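Side-chain contacts in dipeptide transport protein DPPA (Bacillus subtilis, PDB 1HI9), which removes N-terminal residues from peptides containing D-amino acids, working as a zinc-dependent, self-compartmentalizing homodecamer: residues D8-S13 with T19-G24; P110-H115 with S180-L185. One frame throughout, in Å; residues are numbered along the deposited sequence.

Interaction 1: residues D8-S13 with T19-G24; sequences DMEGIS and TFVDSG. With ZN (zinc ion), chain G; ZN (zinc ion), chain F.
M9 runs nearly straight from CB to SD (chi2 -170°) and then bends at chi3, 125°, which carries its thioether past V21 toward the backbone of F20, where M9 CE comes 3.1 Å from F20 O. The side chains of M9 and V21 slide by one another in opposite directions: M9 SD lies 3.8 Å from V21 CA, while at the other end M9 CB meets V21 CG1 at 4.0 Å. A chi1 of -47° sets CG1 of V21 anti to the carbonyl carbon, and this methyl is the one that meets M9 CB. No hydrogen bond joins the two segments, and the contact is mostly apolar packing in a buried setting. V21 CG2 lies 4.3 Å from E10 OE2, at the margin of the carboxylate of a metal ligand.

Next to this packing, D8 bridges the two zinc ions through different oxygens, OD1 at 2.3 Å from one zinc and OD2 at 2.0 Å from the other. E10, bent at chi2, binds the first zinc asymmetrically, OE1 at 2.3 Å and OE2 at a long 2.8 Å. H60 completes the protein ligands of that zinc, and its NE2 is hydrogen-bonded to V21 O; H104 and E133 bind the second. A water bound to both zincs bridges them. A type I turn from M9 to I12 follows strand 2-7 and carries E10, while D8 just precedes it; the whole is the dinuclear zinc site of an M55 peptidase.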
loop_
_atom_site.group_PDB
_atom_site.type_symbol
_atom_site.label_atom_id
_atom_site.label_comp_id
_atom_site.label_asym_id
_atom_site.label_seq_id
_atom_site.Cartn_x
_atom_site.Cartn_y
_atom_site.Cartn_z
ATOM N N ASP A 8 29.116 11.867 -13.622
ATOM C CA ASP A 8 27.689 12.103 -13.445
ATOM C C ASP A 8 26.979 10.993 -14.227
ATOM O O ASP A 8 27.638 10.156 -14.851
ATOM C CB ASP A 8 27.305 13.476 -14.007
ATOM C CG ASP A 8 26.145 14.107 -13.266
ATOM O OD1 ASP A 8 25.527 13.430 -12.422
ATOM O OD2 ASP A 8 25.844 15.286 -13.530
ATOM N N MET A 9 25.649 10.987 -14.213
ATOM C CA MET A 9 24.901 9.935 -14.916
ATOM C C MET A 9 24.080 10.321 -16.139
ATOM O O MET A 9 24.044 9.571 -17.110
ATOM C CB MET A 9 23.947 9.237 -13.949
ATOM C CG MET A 9 24.376 7.851 -13.548
ATOM S SD MET A 9 23.086 7.006 -12.670
ATOM C CE MET A 9 22.917 5.548 -13.638
ATOM N N GLU A 10 23.395 11.461 -16.083
ATOM C CA GLU A 10 22.532 11.877 -17.181
ATOM C C GLU A 10 23.202 11.884 -18.547
ATOM O O GLU A 10 22.557 11.625 -19.562
ATOM C CB GLU A 10 21.934 13.255 -16.906
ATOM C CG GLU A 10 20.925 13.286 -15.769
ATOM C CD GLU A 10 21.576 13.347 -14.399
ATOM O OE1 GLU A 10 22.820 13.334 -14.330
ATOM O OE2 GLU A 10 20.840 13.415 -13.390
ATOM N N GLY A 11 24.492 12.178 -18.566
ATOM C CA GLY A 11 25.213 12.217 -19.817
ATOM C C GLY A 11 25.830 10.895 -20.225
ATOM O O GLY A 11 26.442 10.804 -21.282
ATOM N N ILE A 12 25.684 9.859 -19.403
ATOM C CA ILE A 12 26.244 8.561 -19.746
ATOM C C ILE A 12 25.620 8.088 -21.047
ATOM O O ILE A 12 24.460 8.400 -21.359
ATOM C CB ILE A 12 25.980 7.524 -18.649
ATOM C CG1 ILE A 12 26.756 7.904 -17.396
ATOM C CG2 ILE A 12 26.386 6.145 -19.120
ATOM C CD1 ILE A 12 28.249 8.007 -17.599
ATOM N N SER A 13 26.390 7.324 -21.806
ATOM C CA SER A 13 25.908 6.859 -23.095
ATOM C C SER A 13 24.770 5.857 -22.994
ATOM O O SER A 13 24.693 5.095 -22.039
ATOM C CB SER A 13 27.061 6.265 -23.891
ATOM O OG SER A 13 27.682 5.243 -23.156
ATOM N N THR A 19 14.521 6.943 -15.968
ATOM C CA THR A 19 14.280 5.594 -15.488
ATOM C C THR A 19 15.638 4.888 -15.366
ATOM O O THR A 19 15.745 3.861 -14.709
ATOM C CB THR A 19 13.388 4.772 -16.444
ATOM O OG1 THR A 19 14.091 4.513 -17.665
ATOM C CG2 THR A 19 12.095 5.535 -16.762
ATOM N N PHE A 20 16.667 5.444 -16.006
ATOM C CA PHE A 20 18.009 4.886 -15.952
ATOM C C PHE A 20 18.905 5.569 -14.900
ATOM O O PHE A 20 19.977 5.060 -14.587
ATOM C CB PHE A 20 18.714 5.007 -17.315
ATOM C CG PHE A 20 18.153 4.121 -18.393
ATOM C CD1 PHE A 20 16.969 4.451 -19.034
ATOM C CD2 PHE A 20 18.819 2.955 -18.774
ATOM C CE1 PHE A 20 16.450 3.647 -20.034
ATOM C CE2 PHE A 20 18.304 2.139 -19.779
ATOM C CZ PHE A 20 17.118 2.490 -20.407
ATOM N N VAL A 21 18.492 6.711 -14.358
ATOM C CA VAL A 21 19.335 7.413 -13.385
ATOM C C VAL A 21 18.713 7.595 -12.008
ATOM O O VAL A 21 19.384 8.008 -11.074
ATOM C CB VAL A 21 19.745 8.816 -13.906
ATOM C CG1 VAL A 21 20.240 8.708 -15.336
ATOM C CG2 VAL A 21 18.571 9.776 -13.816
ATOM N N ASP A 22 17.431 7.298 -11.881
ATOM C CA ASP A 22 16.745 7.449 -10.605
ATOM C C ASP A 22 16.833 6.103 -9.881
ATOM O O ASP A 22 16.248 5.127 -10.345
ATOM C CB ASP A 22 15.286 7.824 -10.868
ATOM C CG ASP A 22 14.545 8.227 -9.617
ATOM O OD1 ASP A 22 14.637 7.496 -8.602
ATOM O OD2 ASP A 22 13.856 9.271 -9.661
ATOM N N SER A 23 17.558 6.048 -8.760
ATOM C CA SER A 23 17.717 4.795 -8.017
ATOM C C SER A 23 16.395 4.093 -7.715
ATOM O O SER A 23 16.358 2.877 -7.511
ATOM C CB SER A 23 18.496 5.026 -6.711
ATOM O OG SER A 23 17.884 6.018 -5.899
ATOM N N GLY A 24 15.304 4.850 -7.700
ATOM C CA GLY A 24 14.012 4.244 -7.436
ATOM C C GLY A 24 13.262 3.780 -8.675
ATOM O O GLY A 24 12.101 3.393 -8.563
HETATM ZN ZN ZN G . 23.297 13.846 -12.147
HETATM ZN ZN ZN F . 24.395 16.626 -13.124
HETATM O O HOH W 1 23.219 16.286 -11.417
#

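Interaction 2: residues P110-H115 with S180-L185; sequences PGVMSH and SAVKCL
V112 and V182 meet at about a right angle, at a place where an active-site loop rests against strand 181-184, the outermost strand, within this chain, of its mixed sheet. The strand's own V182 projects one methyl, CG1, at the branch of V112: it lies 3.5 Å from V112 CB, 3.7 Å from CG2 and 3.9 Å from CG1. One methyl thus sits against the whole fork of the other valine. With chi1 at 61°, V112 places CG2 anti to the backbone N, and the same methyl comes 4.4 Å from A181 N. Both valines also pack on K174 of the adjoining strand 169-176. Beyond the contact, residues 181-184 pair antiparallel with a strand of the third subunit, and S180 OG is hydrogen-bonded to D81 of that neighbouring chain, so the sheet runs on across the interface.

The loop then turns toward H115, the active-site nucleophile, whose ring stacks with that of H104 and is met edge-to-face by F273 of the second subunit. H115 ND1 donates to M113 O at 2.7 Å, an N-H...O angle of 157°, with the oxygen almost in the imidazole plane.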
loop_
_atom_site.group_PDB
_atom_site.type_symbol
_atom_site.label_atom_id
_atom_site.label_comp_id
_atom_site.label_asym_id
_atom_site.label_seq_id
_atom_site.Cartn_x
_atom_site.Cartn_y
_atom_site.Cartn_z
ATOM N N PRO A 110 18.857 23.492 -24.261
ATOM C CA PRO A 110 18.649 22.229 -24.979
ATOM C C PRO A 110 19.615 21.180 -24.436
ATOM O O PRO A 110 20.719 21.518 -24.026
ATOM C CB PRO A 110 18.974 22.601 -26.422
ATOM C CG PRO A 110 18.602 24.052 -26.491
ATOM C CD PRO A 110 19.167 24.581 -25.208
ATOM N N GLY A 111 19.207 19.917 -24.448
ATOM C CA GLY A 111 20.061 18.862 -23.932
ATOM C C GLY A 111 19.260 17.857 -23.122
ATOM O O GLY A 111 18.365 18.220 -22.349
ATOM N N VAL A 112 19.571 16.581 -23.314
ATOM C CA VAL A 112 18.884 15.521 -22.597
ATOM C C VAL A 112 19.056 15.687 -21.081
ATOM O O VAL A 112 20.155 15.956 -20.597
ATOM C CB VAL A 112 19.408 14.136 -23.035
ATOM C CG1 VAL A 112 20.888 14.024 -22.729
ATOM C CG2 VAL A 112 18.611 13.037 -22.348
ATOM N N MET A 113 17.952 15.542 -20.348
ATOM C CA MET A 113 17.937 15.661 -18.891
ATOM C C MET A 113 18.663 16.890 -18.361
ATOM O O MET A 113 19.335 16.829 -17.339
ATOM C CB MET A 113 18.520 14.396 -18.263
ATOM C CG MET A 113 17.732 13.145 -18.634
ATOM S SD MET A 113 18.386 11.611 -17.880
ATOM C CE MET A 113 17.554 11.707 -16.388
ATOM N N SER A 114 18.514 18.008 -19.062
ATOM C CA SER A 114 19.161 19.253 -18.662
ATOM C C SER A 114 18.678 19.753 -17.292
ATOM O O SER A 114 17.482 19.739 -16.991
ATOM C CB SER A 114 18.897 20.337 -19.708
ATOM O OG SER A 114 17.514 20.614 -19.797
ATOM N N HIS A 115 19.627 20.189 -16.471
ATOM C CA HIS A 115 19.334 20.734 -15.145
ATOM C C HIS A 115 20.649 21.137 -14.504
ATOM O O HIS A 115 21.704 20.903 -15.082
ATOM C CB HIS A 115 18.630 19.703 -14.261
ATOM C CG HIS A 115 19.497 18.542 -13.891
ATOM N ND1 HIS A 115 19.796 17.527 -14.775
ATOM C CD2 HIS A 115 20.171 18.258 -12.753
ATOM C CE1 HIS A 115 20.612 16.667 -14.196
ATOM N NE2 HIS A 115 20.855 17.087 -12.967
ATOM N N SER A 180 14.241 14.153 -23.087
ATOM C CA SER A 180 14.137 12.758 -22.670
ATOM C C SER A 180 14.259 11.799 -23.847
ATOM O O SER A 180 13.585 10.765 -23.899
ATOM C CB SER A 180 12.806 12.513 -21.951
ATOM O OG SER A 180 11.708 12.813 -22.797
ATOM N N ALA A 181 15.114 12.152 -24.802
ATOM C CA ALA A 181 15.311 11.324 -25.994
ATOM C C ALA A 181 16.655 11.609 -26.635
ATOM O O ALA A 181 17.079 12.759 -26.733
ATOM C CB ALA A 181 14.192 11.583 -26.997
ATOM N N VAL A 182 17.323 10.559 -27.081
ATOM C CA VAL A 182 18.619 10.731 -27.707
ATOM C C VAL A 182 18.905 9.679 -28.766
ATOM O O VAL A 182 18.249 8.640 -28.832
ATOM C CB VAL A 182 19.764 10.676 -26.664
ATOM C CG1 VAL A 182 19.643 11.829 -25.677
ATOM C CG2 VAL A 182 19.733 9.348 -25.933
ATOM N N LYS A 183 19.867 9.984 -29.620
ATOM C CA LYS A 183 20.314 9.063 -30.644
ATOM C C LYS A 183 21.685 8.719 -30.092
ATOM O O LYS A 183 22.552 9.594 -29.984
ATOM C CB LYS A 183 20.443 9.767 -31.989
ATOM C CG LYS A 183 21.096 8.932 -33.081
ATOM C CD LYS A 183 21.401 9.798 -34.297
ATOM C CE LYS A 183 22.317 9.096 -35.277
ATOM N NZ LYS A 183 22.829 10.051 -36.297
ATOM N N CYS A 184 21.874 7.459 -29.722
ATOM C CA CYS A 184 23.135 7.042 -29.123
ATOM C C CYS A 184 23.952 6.014 -29.874
ATOM O O CYS A 184 23.472 5.358 -30.790
ATOM C CB CYS A 184 22.882 6.545 -27.696
ATOM S SG CYS A 184 21.274 5.740 -27.435
ATOM N N LEU A 185 25.215 5.913 -29.477
ATOM C CA LEU A 185 26.156 4.970 -30.054
ATOM C C LEU A 185 26.078 3.689 -29.224
ATOM O O LEU A 185 25.678 3.718 -28.054
ATOM C CB LEU A 185 27.568 5.544 -29.974
ATOM C CG LEU A 185 27.804 6.916 -30.591
ATOM C CD1 LEU A 185 29.172 7.425 -30.187
ATOM C CD2 LEU A 185 27.677 6.830 -32.091
#

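How the interactions relate
Both contacts are buried, with no hydrogen bond spanning either, yet they serve different parts of the fold. Interaction 1, mostly apolar but with a methyl set against a carbonyl oxygen, joins two portions of one loop between strand 2-7 and helix 28-48, and carries zinc ligands on its own residues. Interaction 2, carried by two valines, joins a loop after strand 97-103 to an edge strand whose sheet continues into another subunit, and the side chain of V112 is about 11 Å from a zinc. The two meet directly: E10 OE2 lies 3.4 Å from H115 CE1, and M113 CE is 3.4 Å from V21 CG2. The zinc ligand E10 and the nucleophile H115 therefore lie side by side where the two interactions meet.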